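Local coordinates for Ketoacyl_synth_N domain-containing protein (Photorhabdus luminescens subsp. laumondii, PDB 6SMO) that probably acts in lipid metabolism as a member of the 3-oxoacyl-[acyl-carrier-protein] synthase family and binds a pentaoxo-dodecanal chain in a pocket, at residues Q351-R356 with A365-A370; N274-M279 with S302-R307. All coordinates share one frame; numbering follows the deposited sequence.

Interaction 1: residues Q351-R356 with A365-A370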
loop_
_atom_site.group_PDB
_atom_site.type_symbol
_atom_site.label_atom_id
_atom_site.label_comp_id
_atom_site.label_asym_id
_atom_site.label_seq_id
_atom_site.Cartn_x
_atom_site.Cartn_y
_atom_site.Cartn_z
ATOM N N GLN C 351 21.583 -3.152 -25.163
ATOM C CA GLN C 351 20.827 -3.711 -24.008
ATOM C C GLN C 351 21.548 -3.356 -22.702
ATOM O O GLN C 351 22.759 -3.629 -22.606
ATOM C CB GLN C 351 20.681 -5.228 -24.139
ATOM C CG GLN C 351 19.711 -5.837 -23.135
ATOM C CD GLN C 351 19.530 -7.322 -23.325
ATOM O OE1 GLN C 351 20.462 -8.045 -23.673
ATOM N NE2 GLN C 351 18.318 -7.796 -23.086
ATOM N N ILE C 352 20.824 -2.774 -21.739
ATOM C CA ILE C 352 21.314 -2.507 -20.353
ATOM C C ILE C 352 20.440 -3.299 -19.374
ATOM O O ILE C 352 19.205 -3.130 -19.413
ATOM C CB ILE C 352 21.319 -0.997 -20.035
ATOM C CG1 ILE C 352 22.223 -0.221 -20.998
ATOM C CG2 ILE C 352 21.707 -0.755 -18.583
ATOM C CD1 ILE C 352 22.091 1.281 -20.899
ATOM N N ILE C 353 21.070 -4.133 -18.540
ATOM C CA ILE C 353 20.404 -4.968 -17.496
ATOM C C ILE C 353 20.845 -4.455 -16.121
ATOM O O ILE C 353 22.064 -4.432 -15.861
ATOM C CB ILE C 353 20.730 -6.462 -17.703
ATOM C CG1 ILE C 353 20.134 -6.980 -19.016
ATOM C CG2 ILE C 353 20.273 -7.299 -16.516
ATOM C CD1 ILE C 353 20.844 -8.183 -19.580
ATOM N N ILE C 354 19.880 -4.058 -15.287
ATOM C CA ILE C 354 20.101 -3.485 -13.926
ATOM C C ILE C 354 19.691 -4.533 -12.888
ATOM O O ILE C 354 18.618 -5.140 -13.064
ATOM C CB ILE C 354 19.312 -2.172 -13.756
ATOM C CG1 ILE C 354 19.595 -1.190 -14.896
ATOM C CG2 ILE C 354 19.586 -1.545 -12.396
ATOM C CD1 ILE C 354 18.396 -0.377 -15.310
ATOM N N GLN C 355 20.516 -4.727 -11.854
ATOM C CA GLN C 355 20.257 -5.676 -10.739
ATOM C C GLN C 355 20.222 -4.907 -9.415
ATOM O O GLN C 355 21.037 -3.977 -9.242
ATOM C CB GLN C 355 21.326 -6.769 -10.690
ATOM C CG GLN C 355 20.939 -7.951 -9.810
ATOM C CD GLN C 355 22.016 -9.005 -9.740
ATOM O OE1 GLN C 355 21.799 -10.166 -10.080
ATOM N NE2 GLN C 355 23.197 -8.605 -9.294
ATOM N N ARG C 356 19.297 -5.288 -8.529
ATOM C CA ARG C 356 19.216 -4.824 -7.119
ATOM C C ARG C 356 18.807 -6.006 -6.235
ATOM O O ARG C 356 18.148 -6.929 -6.751
ATOM C CB ARG C 356 18.212 -3.675 -6.975
ATOM C CG ARG C 356 18.810 -2.290 -7.174
ATOM C CD ARG C 356 18.440 -1.355 -6.040
ATOM N NE ARG C 356 19.083 -1.748 -4.791
ATOM C CZ ARG C 356 18.789 -1.260 -3.587
ATOM N NH1 ARG C 356 19.446 -1.694 -2.524
ATOM N NH2 ARG C 356 17.841 -0.349 -3.441
ATOM N N ALA C 365 15.821 -7.780 -10.932
ATOM C CA ALA C 365 16.558 -7.276 -12.114
ATOM C C ALA C 365 15.579 -6.887 -13.228
ATOM O O ALA C 365 14.555 -7.581 -13.393
ATOM C CB ALA C 365 17.547 -8.312 -12.588
ATOM N N LEU C 366 15.900 -5.811 -13.955
ATOM C CA LEU C 366 15.137 -5.298 -15.124
ATOM C C LEU C 366 16.048 -5.297 -16.356
ATOM O O LEU C 366 17.261 -5.049 -16.193
ATOM C CB LEU C 366 14.631 -3.885 -14.811
ATOM C CG LEU C 366 13.435 -3.808 -13.863
ATOM C CD1 LEU C 366 13.311 -2.418 -13.259
ATOM C CD2 LEU C 366 12.149 -4.196 -14.577
ATOM N N SER C 367 15.475 -5.563 -17.534
ATOM C CA SER C 367 16.175 -5.602 -18.845
ATOM C C SER C 367 15.575 -4.548 -19.783
ATOM O O SER C 367 14.356 -4.612 -20.037
ATOM C CB SER C 367 16.103 -6.980 -19.452
ATOM O OG SER C 367 16.715 -7.004 -20.733
ATOM N N PHE C 368 16.407 -3.619 -20.267
ATOM C CA PHE C 368 16.040 -2.553 -21.237
ATOM C C PHE C 368 16.876 -2.726 -22.511
ATOM O O PHE C 368 18.102 -2.918 -22.394
ATOM C CB PHE C 368 16.238 -1.169 -20.615
ATOM C CG PHE C 368 15.348 -0.890 -19.431
ATOM C CD1 PHE C 368 14.073 -0.374 -19.607
ATOM C CD2 PHE C 368 15.781 -1.154 -18.141
ATOM C CE1 PHE C 368 13.253 -0.123 -18.517
ATOM C CE2 PHE C 368 14.959 -0.902 -17.052
ATOM C CZ PHE C 368 13.697 -0.388 -17.242
ATOM N N SER C 369 16.228 -2.661 -23.679
ATOM C CA SER C 369 16.837 -2.884 -25.018
ATOM C C SER C 369 16.581 -1.673 -25.925
ATOM O O SER C 369 15.503 -1.060 -25.803
ATOM C CB SER C 369 16.318 -4.154 -25.636
ATOM O OG SER C 369 16.637 -5.273 -24.824
ATOM N N ALA C 370 17.536 -1.366 -26.808
ATOM C CA ALA C 370 17.544 -0.174 -27.692
ATOM C C ALA C 370 16.485 -0.316 -28.792
ATOM O O ALA C 370 16.036 -1.452 -29.045
ATOM C CB ALA C 370 18.919 0.019 -28.283
#

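Interaction 2: residues N274-M279 with S302-R307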
loop_
_atom_site.group_PDB
_atom_site.type_symbol
_atom_site.label_atom_id
_atom_site.label_comp_id
_atom_site.label_asym_id
_atom_site.label_seq_id
_atom_site.Cartn_x
_atom_site.Cartn_y
_atom_site.Cartn_z
ATOM N N ASN C 274 27.145 -7.438 -26.462
ATOM C CA ASN C 274 27.114 -5.950 -26.524
ATOM C C ASN C 274 26.159 -5.417 -25.448
ATOM O O ASN C 274 25.262 -4.622 -25.794
ATOM C CB ASN C 274 26.714 -5.453 -27.918
ATOM C CG ASN C 274 27.620 -5.963 -29.017
ATOM O OD1 ASN C 274 28.829 -6.078 -28.832
ATOM N ND2 ASN C 274 27.046 -6.263 -30.171
ATOM N N ALA C 275 26.357 -5.826 -24.190
ATOM C CA ALA C 275 25.482 -5.502 -23.039
ATOM C C ALA C 275 26.306 -4.891 -21.899
ATOM O O ALA C 275 27.483 -5.276 -21.744
ATOM C CB ALA C 275 24.755 -6.743 -22.585
ATOM N N VAL C 276 25.694 -3.977 -21.140
ATOM C CA VAL C 276 26.282 -3.310 -19.939
ATOM C C VAL C 276 25.460 -3.726 -18.713
ATOM O O VAL C 276 24.227 -3.546 -18.743
ATOM C CB VAL C 276 26.315 -1.778 -20.110
ATOM C CG1 VAL C 276 26.505 -1.049 -18.787
ATOM C CG2 VAL C 276 27.380 -1.350 -21.108
ATOM N N PHE C 277 26.124 -4.261 -17.684
ATOM C CA PHE C 277 25.497 -4.728 -16.419
ATOM C C PHE C 277 25.679 -3.662 -15.333
ATOM O O PHE C 277 26.819 -3.463 -14.869
ATOM C CB PHE C 277 26.092 -6.068 -15.980
ATOM C CG PHE C 277 25.430 -6.666 -14.765
ATOM C CD1 PHE C 277 24.181 -7.261 -14.860
ATOM C CD2 PHE C 277 26.048 -6.624 -13.524
ATOM C CE1 PHE C 277 23.567 -7.806 -13.742
ATOM C CE2 PHE C 277 25.432 -7.171 -12.407
ATOM C CZ PHE C 277 24.194 -7.760 -12.519
ATOM N N ILE C 278 24.584 -2.995 -14.951
ATOM C CA ILE C 278 24.526 -2.064 -13.784
ATOM C C ILE C 278 24.231 -2.901 -12.534
ATOM O O ILE C 278 23.216 -3.622 -12.533
ATOM C CB ILE C 278 23.485 -0.947 -14.009
ATOM C CG1 ILE C 278 23.876 -0.052 -15.189
ATOM C CG2 ILE C 278 23.276 -0.137 -12.735
ATOM C CD1 ILE C 278 22.780 0.881 -15.657
ATOM N N MET C 279 25.090 -2.799 -11.516
ATOM C CA MET C 279 25.062 -3.662 -10.302
ATOM C C MET C 279 24.430 -2.896 -9.133
ATOM O O MET C 279 24.285 -1.659 -9.239
ATOM C CB MET C 279 26.469 -4.144 -9.925
ATOM C CG MET C 279 27.486 -3.039 -9.682
ATOM S SD MET C 279 29.179 -3.680 -9.579
ATOM C CE MET C 279 29.224 -4.239 -7.877
ATOM N N SER C 302 30.256 -5.860 -19.522
ATOM C CA SER C 302 30.974 -4.784 -18.789
ATOM C C SER C 302 30.233 -4.471 -17.483
ATOM O O SER C 302 28.993 -4.348 -17.525
ATOM C CB SER C 302 31.119 -3.553 -19.647
ATOM O OG SER C 302 31.913 -2.572 -18.997
ATOM N N PHE C 303 30.971 -4.355 -16.374
ATOM C CA PHE C 303 30.447 -4.019 -15.023
ATOM C C PHE C 303 30.632 -2.519 -14.765
ATOM O O PHE C 303 31.783 -2.041 -14.810
ATOM C CB PHE C 303 31.146 -4.851 -13.943
ATOM C CG PHE C 303 30.579 -6.235 -13.753
ATOM C CD1 PHE C 303 30.779 -7.222 -14.707
ATOM C CD2 PHE C 303 29.845 -6.552 -12.620
ATOM C CE1 PHE C 303 30.256 -8.494 -14.532
ATOM C CE2 PHE C 303 29.323 -7.825 -12.446
ATOM C CZ PHE C 303 29.529 -8.793 -13.402
ATOM N N ILE C 304 29.527 -1.810 -14.510
ATOM C CA ILE C 304 29.500 -0.356 -14.163
ATOM C C ILE C 304 28.682 -0.180 -12.878
ATOM O O ILE C 304 27.475 -0.492 -12.900
ATOM C CB ILE C 304 28.951 0.479 -15.339
ATOM C CG1 ILE C 304 29.980 0.584 -16.468
ATOM C CG2 ILE C 304 28.490 1.854 -14.871
ATOM C CD1 ILE C 304 29.420 1.079 -17.783
ATOM N N ASN C 305 29.327 0.295 -11.808
ATOM C CA ASN C 305 28.709 0.555 -10.480
ATOM C C ASN C 305 28.412 2.055 -10.358
ATOM O O ASN C 305 29.371 2.850 -10.436
ATOM C CB ASN C 305 29.615 0.075 -9.341
ATOM C CG ASN C 305 28.935 0.084 -7.988
ATOM O OD1 ASN C 305 27.754 0.405 -7.878
ATOM N ND2 ASN C 305 29.676 -0.266 -6.948
ATOM N N LEU C 306 27.138 2.420 -10.171
ATOM C CA LEU C 306 26.674 3.830 -10.039
ATOM C C LEU C 306 26.379 4.166 -8.570
ATOM O O LEU C 306 26.025 5.331 -8.306
ATOM C CB LEU C 306 25.418 4.039 -10.891
ATOM C CG LEU C 306 25.543 3.725 -12.383
ATOM C CD1 LEU C 306 24.251 4.069 -13.107
ATOM C CD2 LEU C 306 26.714 4.466 -13.014
ATOM N N ARG C 307 26.519 3.200 -7.655
ATOM C CA ARG C 307 26.078 3.337 -6.238
ATOM C C ARG C 307 26.988 4.293 -5.466
ATOM O O ARG C 307 26.497 5.029 -4.615
ATOM C CB ARG C 307 25.990 1.970 -5.551
ATOM C CG ARG C 307 25.156 1.971 -4.276
ATOM C CD ARG C 307 23.700 2.361 -4.487
ATOM N NE ARG C 307 23.030 1.505 -5.462
ATOM C CZ ARG C 307 22.507 1.899 -6.626
ATOM N NH1 ARG C 307 21.931 1.005 -7.414
ATOM N NH2 ARG C 307 22.545 3.166 -7.004
#

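Interaction 1: residues Q351-R356 with A365-A370
Q351, the first residue of strand 351-356, reaches across to the hydroxyls of S367 and S369 on strand 365-369, which runs antiparallel to it (segment axes at 166°). Its CG stands anti to the backbone N (chi1 -170°) and the chain continues extended, a course that brings NE2 beside both serine hydroxyls. Q351 NE2 donates to S367 OG at 3.0 Å, but with only 126° at the hydrogen this bond is weak; S367 OG has its stronger partner in T245 OG1 of strand 242-251, and NE2 makes another weak bond to L268 O. I352 and F368 form a hydrogen-bonded pair, with I352 N to F368 O at 2.8 Å and F368 N to I352 O at 3.0 Å. The I352 side chain leaves on the F368 face, against A325 and L329 of helix 319-329. Returning to the Q351 face, I353 sits opposite S367 in a non-hydrogen-bonded pair and brings CG1 to 3.8 Å from S367 OG. I354 and L366 repeat the two-bond pattern: I354 N to L366 O and L366 N to I354 O each measure 2.9 Å. The CD1 methyl of I354 meets the F368 ring obliquely, 3.9 Å from CE2, and both side chains also touch S322. Q355 pairs with A365 without backbone bonds between them, and its OE1 is engaged by T265 OG1. R356 turns its guanidinium away, where NE forms a salt bridge with D280. The four backbone bonds between these segments set their register in the beta hairpin, while the faces differ in chemistry: I352, I354 and F368 pack on helix 319-329 and L366 beside them meets F247, whereas the other face includes a buried amide and serine hydroxyls satisfied partly from strand 242-251.

Interaction 2: residues N274-M279 with S302-R307
M279 folds its thioether across N305, and this methionine loses more surface to the contact than any other residue of the two segments. CG lies between the backbone N and the carbonyl carbon (chi1 57°), and a further bend at chi3 sets SD alongside the asparagine; M279 CG comes within 3.8 Å of N305 CB. The same sulfur makes an apolar contact at the edge of the F303 ring, near its plane, with M279 SD 4.2 Å from F303 CD2. F277 comes next in burial. Its ring and that of F303 lie side by side and point the same way as an oblique pair, the planes inclined at 58° and the centroids of F277 and F303 5.2 Å apart. The nearest atoms are F277 CD2, which lies over one face of F303, and F303 CE2, at 3.7 Å. F277 also makes an edge-to-face contact with F294 of helix 286-296, the helix that connects these strands: 275-278, 286-296 and 302-304 form a beta-alpha-beta unit with its two strands parallel. Both backbone hydrogen bonds between the segments run through F277, since F277 N donates to S302 O at 2.9 Å and F277 O receives I304 N at 3.2 Å. I304, third in buried area, projects on the other face of the sheet, where its CD1 crosses V276 CG1 at 3.7 Å. Beyond the strand, N305 turns from packing to capping. Its OD1 accepts R307 N at 3.1 Å, with the donor lying 50° out of the side-chain carbonyl plane, just where the chain enters helix 307-310.

Interactions 1 and 2 are consecutive links in one mixed sheet, their centres about 9 Å apart. Strand 275-278 pairs with both 302-304 and 351-356, and 351-356 pairs in turn with 362-369, which gives the order 302-304, 275-278, 351-356, 362-369. Probable hydrogen bonds join the two contacts at I278, whose N is 3.0 Å from I353 O and whose O is 3.0 Å from Q355 N. Side chains meet on both faces: I278 CD1 packs 3.5 Å from I352 CG2, while F277 CZ lies 3.5 Å from Q355 NE2. The residues lining the pentaoxo-dodecanal pocket, V129, A130, W133 and F134, belong to neither contact, consistent with a structural role in the sheet.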